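Side-chain contact in acyl-CoA hydrolase (Bacillus halodurans, PDB 1VPM), which binds coenzyme A and probably hydrolyses long-chain fatty acyl-CoA thioesters: residues T145-E148 with K149-E153. Numbering follows the deposited sequence.
Sequences TEEE and KRLYE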
loop_
_atom_site.group_PDB
_atom_site.type_symbol
_atom_site.label_atom_id
_atom_site.label_comp_id
_atom_site.label_asym_id
_atom_site.label_seq_id
_atom_site.Cartn_x
_atom_site.Cartn_y
_atom_site.Cartn_z
ATOM N N THR A 145 32.309 1.098 -20.361
ATOM C CA THR A 145 33.229 0.724 -19.266
ATOM C C THR A 145 33.786 -0.674 -19.481
ATOM O O THR A 145 33.223 -1.470 -20.258
ATOM C CB THR A 145 32.551 0.781 -17.889
ATOM O OG1 THR A 145 31.581 -0.268 -17.773
ATOM C CG2 THR A 145 31.909 2.141 -17.640
ATOM N N GLU A 146 34.896 -1.020 -18.811
ATOM C CA GLU A 146 35.405 -2.368 -18.907
ATOM C C GLU A 146 34.455 -3.410 -18.337
ATOM O O GLU A 146 34.320 -4.497 -18.881
ATOM C CB GLU A 146 36.817 -2.507 -18.289
ATOM C CG GLU A 146 37.913 -1.707 -18.987
ATOM C CD GLU A 146 38.022 -2.015 -20.473
ATOM O OE1 GLU A 146 37.886 -3.194 -20.891
ATOM O OE2 GLU A 146 38.277 -1.086 -21.230
ATOM N N GLU A 147 33.745 -3.039 -17.280
ATOM C CA GLU A 147 32.709 -3.903 -16.696
ATOM C C GLU A 147 31.591 -4.207 -17.720
ATOM O O GLU A 147 31.263 -5.373 -18.000
ATOM C CB GLU A 147 32.129 -3.224 -15.485
ATOM C CG GLU A 147 31.036 -3.988 -14.743
ATOM C CD GLU A 147 30.517 -3.215 -13.559
ATOM O OE1 GLU A 147 29.858 -2.190 -13.802
ATOM O OE2 GLU A 147 30.721 -3.622 -12.400
ATOM N N GLU A 148 31.108 -3.156 -18.371
ATOM C CA GLU A 148 30.113 -3.289 -19.440
ATOM C C GLU A 148 30.592 -4.159 -20.599
ATOM O O GLU A 148 29.856 -5.028 -21.078
ATOM C CB GLU A 148 29.652 -1.920 -19.967
ATOM C CG GLU A 148 28.845 -1.100 -18.985
ATOM C CD GLU A 148 28.830 0.369 -19.306
ATOM O OE1 GLU A 148 29.303 0.805 -20.359
ATOM O OE2 GLU A 148 28.281 1.117 -18.467
ATOM N N LYS A 149 31.843 -3.989 -21.032
ATOM C CA LYS A 149 32.360 -4.797 -22.123
ATOM C C LYS A 149 32.417 -6.243 -21.692
ATOM O O LYS A 149 32.080 -7.153 -22.467
ATOM C CB LYS A 149 33.740 -4.325 -22.524
ATOM C CG LYS A 149 33.708 -2.956 -23.201
ATOM C CD LYS A 149 35.127 -2.527 -23.457
ATOM C CE LYS A 149 35.348 -1.095 -23.691
ATOM N NZ LYS A 149 36.880 -0.987 -23.836
ATOM N N ARG A 150 32.862 -6.486 -20.451
ATOM C CA ARG A 150 32.948 -7.864 -19.961
ATOM C C ARG A 150 31.540 -8.523 -19.901
ATOM O O ARG A 150 31.373 -9.664 -20.328
ATOM C CB ARG A 150 33.673 -7.925 -18.612
ATOM C CG ARG A 150 33.483 -9.210 -17.855
ATOM C CD ARG A 150 34.344 -9.312 -16.623
ATOM N NE ARG A 150 34.074 -8.262 -15.658
ATOM C CZ ARG A 150 33.125 -8.332 -14.726
ATOM N NH1 ARG A 150 32.365 -9.431 -14.569
ATOM N NH2 ARG A 150 32.985 -7.335 -13.894
ATOM N N LEU A 151 30.545 -7.806 -19.399
ATOM C CA LEU A 151 29.186 -8.323 -19.317
ATOM C C LEU A 151 28.613 -8.566 -20.719
ATOM O O LEU A 151 27.912 -9.548 -20.925
ATOM C CB LEU A 151 28.309 -7.442 -18.476
ATOM C CG LEU A 151 28.702 -7.367 -16.995
ATOM C CD1 LEU A 151 27.769 -6.485 -16.169
ATOM C CD2 LEU A 151 28.804 -8.738 -16.366
ATOM N N TYR A 152 28.864 -7.658 -21.653
ATOM C CA TYR A 152 28.450 -7.840 -23.047
ATOM C C TYR A 152 29.096 -9.098 -23.660
ATOM O O TYR A 152 28.426 -9.894 -24.317
ATOM C CB TYR A 152 28.708 -6.533 -23.809
ATOM C CG TYR A 152 28.264 -6.502 -25.250
ATOM C CD1 TYR A 152 29.047 -7.050 -26.218
ATOM C CD2 TYR A 152 27.073 -5.899 -25.627
ATOM C CE1 TYR A 152 28.672 -7.016 -27.536
ATOM C CE2 TYR A 152 26.687 -5.841 -26.958
ATOM C CZ TYR A 152 27.504 -6.421 -27.896
ATOM O OH TYR A 152 27.164 -6.392 -29.203
ATOM N N GLU A 153 30.390 -9.280 -23.448
ATOM C CA GLU A 153 31.127 -10.406 -24.013
ATOM C C GLU A 153 30.575 -11.745 -23.514
ATOM O O GLU A 153 30.589 -12.767 -24.269
ATOM C CB GLU A 153 32.609 -10.336 -23.636
ATOM C CG GLU A 153 33.421 -9.305 -24.414
HETATM O O HOH W 1 35.795 -6.115 -16.347
#
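Two torsion settings bring E146 and K149 together: E146 folds at chi2 (-55°), while K149, with CG anti to its own carbonyl carbon (chi1 -69°), runs extended back alongside the first turn. Both belong to the first turns of helix 146-166, the C-terminal helix of this hotdog-fold chain, and a capping box closes that end. K149 NZ forms a salt bridge with E146 OE2 at 3.0 Å, reaching the oxygen from above the carboxylate plane, 36° out of it. The lysine's aliphatic part lies over the first turn, with CG 3.3 Å from T145 O. An alanine at K149 would remove both the ammonium and this methylene chain, and would probably leave the E146 carboxylate without its charge partner and T145 O less covered.

The box is reciprocal: E148 N donates to T145 OG1 at 3.0 Å, and T145 N returns a bond to E148 OE1. The same OE1 also accepts from Q144 N, so two backbone N-H groups grip one oxygen of a buried carboxylate and probably help to stabilise its charge. Successive i to i+4 backbone bonds then begin, from K149 N to T145 O and from R150 N to E146 O.

R150 follows a looser arrangement. Its NH2 lies 4.0 Å from E147 CG, yet 4.6 Å from E147 OE2, beyond salt-bridge range; that carboxylate oxygen instead pairs with R105 of strand 99-109. A water in the guanidinium plane accepts from R150 NE at 2.8 Å and donates a weak bond to E146 O.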